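Local coordinates for protein CT_858 (Chlamydia trachomatis, PDB 3DOR) that probably acts as a secreted serine-type endopeptidase, combining a PDZ-like domain with an S41-family peptidase fold in a dimer, at residues D114-V119 against T149-M154; W270-L275 against A321-V326; V376-W381 against Q421-W426. All coordinates share one frame; numbering follows the deposited sequence.

Interaction 1 (D114-V119 against T149-M154); sequences DELLEV and TLFSRM
Leu116 and Leu150 meet tip to tip, with Phe151 beside them. The branch of Leu116 that does the touching is CD2: it lies 4.0 Å from CD1 of Leu150 and 4.1 Å from CZ of Phe151. With CG of Leu116 anti to the backbone N (chi1 176°), the side chain carries CD2 between Leu150 and Phe151. It reaches the Phe151 ring obliquely at the CZ end, while CD1 of Leu150 sits over one face of that ring, toward its rim.

The polar interactions lie within 149-154 and tie Arg153 back to two carbonyls, bridging the turn. NE of Arg153 donates to the carbonyl O of Thr149 at 2.8 Å, in the guanidinium plane, and NH2 of Arg153 reaches the O of Leu150 at 2.9 Å. The same Thr149 O accepts from the backbone N of Ser152, on the opposite face of its carbonyl plane from Arg153, so two donors grip it in the connection leading into strand 152-154.

Packing of this connection against an antiparallel sheet, here including a classic beta bulge at Leu117 and Glu118 opposite Lys169, is consistent with the PDZ-like domain of this protein.

Interaction 2 (W270-L275 against A321-V326); sequences WESEGL and AKIIQV
Trp270 and Val326 supply the aromatic part of this contact, a CH-pi interaction in which a methyl group stands over an indole. CG1 of Val326 lies 3.9 Å from the centroid of the six-membered ring of Trp270, only 9° off the ring normal, so the approach is nearly perpendicular to the ring plane. The nearest single atom is CZ3 of Trp270, at 3.9 Å from CG1 of Val326, with CH2 and CE3 scarcely farther away. Placement of the indole follows from its first torsion: CG is anti to the backbone N (chi1 178°), which carries the ring from the strand toward the helix. On the opposite face of the indole lies the backbone N of Ser272, two residues farther along the same segment, so the ring is held between its own chain and the helix.

The second kind of contact is a polar atom resting on an aliphatic chain. OG of Ser272 comes to 3.9 Å from CG1 of Ile323 and 4.0 Å from CD1 of the same residue, where the two segments also have their closest CA atoms, 7.4 Å apart. This is van der Waals contact along the isoleucine branch.

Strand 268-271 is an outermost strand of the mixed sheet within this chain, paired antiparallel with strand 278-284 through Trp270 and Ile280. Helix 316-330 covers this margin, with Ile323 also touching Ala278 and Phe276, while Glu319, one turn before Ile323, accepts a hydrogen bond from the backbone N of Leu275.

Interaction 3 (V376-W381 against Q421-W426); sequences VDALDW and QVLNCW
Ala378 presents its CB to both Val422 and Leu423, at the closest CA approach of the two segments. The methyl carbon lies 3.9 Å from CB of Val422 and 4.0 Å from CG of Leu423, so it touches the branch points of both residues. Its small size suits the close backbone approach: the CA atoms of Ala378 and Val422 are 6.4 Å apart, while the axes of the short helical segments pass at 9.1 Å. These segments run in broadly opposed directions, with 141° between their N-to-C senses.

Beside this alanine contact, Leu379 and Leu423 cross at about a right angle. CD2 of Leu379 meets CD2 of Leu423 at 3.9 Å and also touches CD1, so one methyl of Leu379 bears on both methyls of Leu423. CG of Leu423 is anti to the carbonyl carbon (chi1 -69°), a setting that brings its branch point over Ala378 and its methyls against Leu379. Leu423 thereby spans two successive residues of helix 372-384, and it touches Val375 and Leu382 of that helix as well.

The second subunit lies against the same pair of helices: its Gly190 packs on Leu379, its Phe79 on Val376, and its Gly192 accepts a hydrogen bond through O from NE1 of Trp426.

Between the two segments the chemistry is wholly aliphatic. This part of the helix pairing, beside the dimer interface, therefore rests on shape and the burial of methyl groups, with no directional polar bond between the segments.

In the fold
The three contacts illustrate how apolar packing adapts to its place in a fold. Interaction 1 is buried within the PDZ-like region and joins a strand to the segment leading into strand 152-154, whereas interactions 2 and 3 are only partly buried. Interaction 2 ties a strand outermost within this chain to a helix through aromatic and mixed contacts; in interaction 3 two helical segments meet through aliphatic groups alone, beside the second subunit, which touches neither of the others. No helix or strand is shared among them. Interactions 1 and 3 lie on opposite sides of the chain's centre, their own centres about 48 Å apart, and interaction 2 is about 40 Å from interaction 3 between centres.

Interaction 1 (D114-V119 against T149-M154)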
# COMPACT_ATOMS: atom_id res chain seq x y z
N ASP B 114 -35.64 5.98 26.69
CA ASP B 114 -36.11 4.64 27.02
C ASP B 114 -34.92 3.83 27.50
O ASP B 114 -33.79 4.04 27.02
CB ASP B 114 -36.67 3.93 25.79
CG ASP B 114 -38.00 4.47 25.34
OD1 ASP B 114 -38.39 4.16 24.19
OD2 ASP B 114 -38.66 5.20 26.12
N GLU B 115 -35.15 2.91 28.42
CA GLU B 115 -34.08 2.06 28.91
C GLU B 115 -34.19 0.75 28.16
O GLU B 115 -35.28 0.19 28.04
CB GLU B 115 -34.21 1.80 30.41
CG GLU B 115 -32.98 1.08 30.97
CD GLU B 115 -33.17 0.55 32.39
OE1 GLU B 115 -34.13 0.97 33.08
OE2 GLU B 115 -32.34 -0.27 32.82
N LEU B 116 -33.06 0.26 27.63
CA LEU B 116 -33.06 -1.01 26.92
C LEU B 116 -32.89 -2.10 27.97
O LEU B 116 -31.92 -2.09 28.73
CB LEU B 116 -31.90 -1.07 25.93
CG LEU B 116 -31.74 -2.41 25.19
CD1 LEU B 116 -33.05 -2.77 24.49
CD2 LEU B 116 -30.60 -2.31 24.17
N LEU B 117 -33.85 -3.02 28.01
CA LEU B 117 -33.80 -4.10 28.99
C LEU B 117 -33.34 -5.44 28.43
O LEU B 117 -32.41 -6.06 28.96
CB LEU B 117 -35.17 -4.27 29.66
CG LEU B 117 -35.65 -3.07 30.49
CD1 LEU B 117 -37.04 -3.36 31.03
CD2 LEU B 117 -34.67 -2.81 31.64
N GLU B 118 -33.98 -5.88 27.36
CA GLU B 118 -33.66 -7.17 26.78
C GLU B 118 -33.66 -7.17 25.26
O GLU B 118 -34.15 -6.23 24.62
CB GLU B 118 -34.67 -8.23 27.26
CG GLU B 118 -35.12 -8.10 28.73
CD GLU B 118 -36.22 -9.10 29.12
OE1 GLU B 118 -37.13 -9.35 28.30
OE2 GLU B 118 -36.18 -9.62 30.27
N VAL B 119 -33.10 -8.23 24.70
CA VAL B 119 -33.05 -8.44 23.26
C VAL B 119 -33.43 -9.91 23.07
O VAL B 119 -32.64 -10.81 23.35
CB VAL B 119 -31.64 -8.18 22.70
CG1 VAL B 119 -31.63 -8.40 21.19
CG2 VAL B 119 -31.19 -6.76 23.03
N THR B 149 -21.14 -2.63 18.46
CA THR B 149 -21.59 -3.71 17.60
C THR B 149 -22.97 -4.28 17.94
O THR B 149 -23.52 -5.09 17.18
CB THR B 149 -20.56 -4.86 17.59
OG1 THR B 149 -20.54 -5.49 18.87
CG2 THR B 149 -19.16 -4.31 17.28
N LEU B 150 -23.55 -3.86 19.06
CA LEU B 150 -24.86 -4.36 19.47
C LEU B 150 -25.86 -4.26 18.30
O LEU B 150 -26.53 -5.23 17.97
CB LEU B 150 -25.39 -3.57 20.67
CG LEU B 150 -26.41 -4.25 21.59
CD1 LEU B 150 -27.13 -3.20 22.42
CD2 LEU B 150 -27.41 -5.03 20.79
N PHE B 151 -25.94 -3.09 17.68
CA PHE B 151 -26.86 -2.90 16.56
C PHE B 151 -26.17 -2.83 15.20
O PHE B 151 -26.76 -2.34 14.23
CB PHE B 151 -27.71 -1.65 16.79
CG PHE B 151 -28.67 -1.77 17.94
CD1 PHE B 151 -28.87 -0.70 18.80
CD2 PHE B 151 -29.39 -2.94 18.15
CE1 PHE B 151 -29.79 -0.79 19.86
CE2 PHE B 151 -30.30 -3.04 19.21
CZ PHE B 151 -30.50 -1.97 20.06
N SER B 152 -24.95 -3.32 15.11
CA SER B 152 -24.22 -3.29 13.84
C SER B 152 -23.31 -4.51 13.72
O SER B 152 -22.22 -4.55 14.30
CB SER B 152 -23.39 -2.00 13.75
OG SER B 152 -22.85 -1.84 12.45
N ARG B 153 -23.77 -5.52 12.98
CA ARG B 153 -23.02 -6.76 12.80
C ARG B 153 -22.48 -6.80 11.37
O ARG B 153 -23.22 -6.58 10.42
CB ARG B 153 -23.92 -7.97 13.05
CG ARG B 153 -24.70 -7.90 14.35
CD ARG B 153 -23.79 -7.92 15.57
NE ARG B 153 -24.55 -7.62 16.77
CZ ARG B 153 -25.40 -8.46 17.36
NH1 ARG B 153 -25.60 -9.67 16.86
NH2 ARG B 153 -26.11 -8.06 18.41
N MET B 154 -21.20 -7.10 11.23
CA MET B 154 -20.58 -7.10 9.91
C MET B 154 -19.68 -8.29 9.66
O MET B 154 -18.73 -8.52 10.40
CB MET B 154 -19.79 -5.81 9.74
CG MET B 154 -20.65 -4.55 9.77
SD MET B 154 -19.70 -3.05 10.04
CE MET B 154 -18.86 -2.92 8.48

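Interaction 2 (W270-L275 against A321-V326)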
# COMPACT_ATOMS: atom_id res chain seq x y z
N TRP B 270 -18.87 34.02 20.63
CA TRP B 270 -18.18 33.86 19.35
C TRP B 270 -18.20 32.40 18.89
O TRP B 270 -18.06 31.48 19.69
CB TRP B 270 -16.72 34.30 19.44
CG TRP B 270 -15.97 34.09 18.15
CD1 TRP B 270 -16.06 34.86 17.01
CD2 TRP B 270 -15.04 33.04 17.85
NE1 TRP B 270 -15.24 34.35 16.03
CE2 TRP B 270 -14.60 33.24 16.52
CE3 TRP B 270 -14.53 31.96 18.57
CZ2 TRP B 270 -13.68 32.39 15.90
CZ3 TRP B 270 -13.62 31.11 17.96
CH2 TRP B 270 -13.20 31.33 16.63
N GLU B 271 -18.36 32.20 17.59
CA GLU B 271 -18.39 30.85 17.05
C GLU B 271 -17.58 30.77 15.76
O GLU B 271 -17.76 31.59 14.86
CB GLU B 271 -19.84 30.42 16.83
CG GLU B 271 -20.03 29.08 16.14
CD GLU B 271 -21.40 28.47 16.41
OE1 GLU B 271 -22.41 29.22 16.38
OE2 GLU B 271 -21.47 27.24 16.64
N SER B 272 -16.69 29.79 15.69
CA SER B 272 -15.84 29.60 14.52
C SER B 272 -16.67 29.01 13.39
O SER B 272 -17.65 28.29 13.63
CB SER B 272 -14.68 28.67 14.87
OG SER B 272 -13.74 28.60 13.82
N GLU B 273 -16.28 29.28 12.15
CA GLU B 273 -17.04 28.81 11.00
C GLU B 273 -16.39 27.78 10.09
O GLU B 273 -16.94 27.46 9.03
CB GLU B 273 -17.44 30.01 10.13
CG GLU B 273 -18.29 31.04 10.84
CD GLU B 273 -18.61 32.24 9.95
OE1 GLU B 273 -19.34 33.15 10.41
OE2 GLU B 273 -18.13 32.27 8.79
N GLY B 274 -15.24 27.24 10.48
CA GLY B 274 -14.58 26.26 9.62
C GLY B 274 -14.87 24.79 9.88
O GLY B 274 -16.00 24.38 10.15
N LEU B 275 -13.81 23.99 9.79
CA LEU B 275 -13.86 22.55 9.98
C LEU B 275 -14.10 22.12 11.43
O LEU B 275 -14.81 21.16 11.70
CB LEU B 275 -12.55 21.94 9.47
CG LEU B 275 -12.55 20.99 8.27
CD1 LEU B 275 -13.50 21.46 7.17
CD2 LEU B 275 -11.13 20.88 7.75
N ALA B 321 -4.66 26.66 14.17
CA ALA B 321 -3.80 27.75 14.59
C ALA B 321 -4.61 29.04 14.68
O ALA B 321 -4.45 29.81 15.62
CB ALA B 321 -2.63 27.92 13.61
N LYS B 322 -5.48 29.29 13.70
CA LYS B 322 -6.31 30.50 13.71
C LYS B 322 -7.21 30.55 14.96
O LYS B 322 -7.36 31.59 15.60
CB LYS B 322 -7.22 30.54 12.48
CG LYS B 322 -6.53 30.55 11.13
CD LYS B 322 -6.11 31.95 10.73
CE LYS B 322 -5.61 31.99 9.28
NZ LYS B 322 -6.68 31.60 8.34
N ILE B 323 -7.82 29.42 15.28
CA ILE B 323 -8.71 29.35 16.44
C ILE B 323 -7.95 29.61 17.74
O ILE B 323 -8.41 30.38 18.59
CB ILE B 323 -9.41 27.98 16.49
CG1 ILE B 323 -10.24 27.78 15.22
CG2 ILE B 323 -10.31 27.91 17.71
CD1 ILE B 323 -10.63 26.33 14.93
N ILE B 324 -6.79 28.99 17.90
CA ILE B 324 -6.02 29.19 19.11
C ILE B 324 -5.60 30.65 19.28
O ILE B 324 -5.63 31.19 20.39
CB ILE B 324 -4.78 28.29 19.15
CG1 ILE B 324 -5.20 26.82 19.05
CG2 ILE B 324 -4.02 28.51 20.46
CD1 ILE B 324 -6.20 26.39 20.13
N GLN B 325 -5.23 31.31 18.18
CA GLN B 325 -4.85 32.72 18.28
C GLN B 325 -6.05 33.51 18.80
O GLN B 325 -5.90 34.39 19.63
CB GLN B 325 -4.40 33.27 16.93
CG GLN B 325 -2.94 32.99 16.63
CD GLN B 325 -2.51 33.50 15.25
OE1 GLN B 325 -3.10 33.12 14.23
NE2 GLN B 325 -1.48 34.35 15.22
N VAL B 326 -7.25 33.19 18.32
CA VAL B 326 -8.44 33.88 18.80
C VAL B 326 -8.63 33.60 20.29
O VAL B 326 -8.95 34.50 21.06
CB VAL B 326 -9.70 33.41 18.04
CG1 VAL B 326 -10.97 33.88 18.78
CG2 VAL B 326 -9.68 33.96 16.62

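Interaction 3 (V376-W381 against Q421-W426)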
# COMPACT_ATOMS: atom_id res chain seq x y z
N VAL B 376 15.98 -0.09 7.37
CA VAL B 376 16.11 0.73 6.16
C VAL B 376 15.58 2.14 6.40
O VAL B 376 16.17 3.11 5.94
CB VAL B 376 15.37 0.09 4.97
CG1 VAL B 376 15.41 1.03 3.76
CG2 VAL B 376 16.05 -1.24 4.63
N ASP B 377 14.48 2.24 7.15
CA ASP B 377 13.90 3.54 7.47
C ASP B 377 14.94 4.38 8.19
O ASP B 377 15.14 5.55 7.86
CB ASP B 377 12.67 3.39 8.38
CG ASP B 377 11.42 2.93 7.64
OD1 ASP B 377 11.47 2.77 6.39
OD2 ASP B 377 10.38 2.72 8.30
N ALA B 378 15.61 3.78 9.16
CA ALA B 378 16.62 4.48 9.95
C ALA B 378 17.74 4.99 9.05
O ALA B 378 18.16 6.15 9.15
CB ALA B 378 17.18 3.54 11.02
N LEU B 379 18.23 4.12 8.17
CA LEU B 379 19.29 4.47 7.23
C LEU B 379 18.83 5.63 6.35
O LEU B 379 19.58 6.59 6.13
CB LEU B 379 19.65 3.27 6.35
CG LEU B 379 20.37 2.09 7.01
CD1 LEU B 379 20.44 0.91 6.04
CD2 LEU B 379 21.76 2.52 7.43
N ASP B 380 17.61 5.55 5.84
CA ASP B 380 17.11 6.61 4.97
C ASP B 380 17.03 7.96 5.66
O ASP B 380 17.41 8.98 5.09
CB ASP B 380 15.75 6.21 4.38
CG ASP B 380 15.85 5.00 3.47
OD1 ASP B 380 16.97 4.72 2.99
OD2 ASP B 380 14.82 4.33 3.22
N TRP B 381 16.54 7.98 6.90
CA TRP B 381 16.48 9.25 7.63
C TRP B 381 17.89 9.85 7.68
O TRP B 381 18.08 11.05 7.48
CB TRP B 381 15.99 9.04 9.07
CG TRP B 381 14.50 8.92 9.22
CD1 TRP B 381 13.81 7.85 9.73
CD2 TRP B 381 13.52 9.90 8.86
NE1 TRP B 381 12.46 8.11 9.71
CE2 TRP B 381 12.25 9.36 9.19
CE3 TRP B 381 13.58 11.18 8.30
CZ2 TRP B 381 11.06 10.06 8.97
CZ3 TRP B 381 12.40 11.88 8.09
CH2 TRP B 381 11.15 11.32 8.42
N GLN B 421 19.57 5.29 17.01
CA GLN B 421 19.09 4.42 18.08
C GLN B 421 18.51 3.13 17.54
O GLN B 421 18.69 2.06 18.13
CB GLN B 421 18.06 5.13 18.95
CG GLN B 421 18.60 6.33 19.73
CD GLN B 421 17.51 7.01 20.54
OE1 GLN B 421 16.86 6.38 21.39
NE2 GLN B 421 17.31 8.30 20.30
N VAL B 422 17.81 3.21 16.41
CA VAL B 422 17.24 2.02 15.80
C VAL B 422 18.39 1.12 15.31
O VAL B 422 18.40 -0.08 15.57
CB VAL B 422 16.31 2.37 14.62
CG1 VAL B 422 15.85 1.10 13.90
CG2 VAL B 422 15.09 3.11 15.15
N LEU B 423 19.35 1.72 14.61
CA LEU B 423 20.49 0.96 14.10
C LEU B 423 21.28 0.33 15.25
O LEU B 423 21.78 -0.78 15.14
CB LEU B 423 21.41 1.86 13.28
CG LEU B 423 20.88 2.39 11.95
CD1 LEU B 423 21.87 3.40 11.37
CD2 LEU B 423 20.67 1.22 10.98
N ASN B 424 21.38 1.07 16.36
CA ASN B 424 22.11 0.59 17.52
C ASN B 424 21.38 -0.61 18.14
O ASN B 424 22.01 -1.60 18.51
CB ASN B 424 22.27 1.71 18.55
CG ASN B 424 23.32 1.40 19.60
OD1 ASN B 424 24.49 1.19 19.28
ND2 ASN B 424 22.90 1.38 20.86
N CYS B 425 20.06 -0.53 18.24
CA CYS B 425 19.27 -1.63 18.80
C CYS B 425 19.41 -2.86 17.92
O CYS B 425 19.57 -3.98 18.41
CB CYS B 425 17.80 -1.27 18.89
SG CYS B 425 17.43 -0.16 20.22
N TRP B 426 19.34 -2.65 16.61
CA TRP B 426 19.46 -3.75 15.67
C TRP B 426 20.80 -4.47 15.81
O TRP B 426 20.84 -5.69 15.91
CB TRP B 426 19.28 -3.25 14.24
CG TRP B 426 19.34 -4.35 13.21
CD1 TRP B 426 20.37 -4.62 12.36
CD2 TRP B 426 18.30 -5.29 12.90
NE1 TRP B 426 20.04 -5.68 11.53
CE2 TRP B 426 18.78 -6.10 11.85
CE3 TRP B 426 17.02 -5.53 13.41
CZ2 TRP B 426 18.01 -7.14 11.29
CZ3 TRP B 426 16.26 -6.55 12.86
CH2 TRP B 426 16.76 -7.35 11.81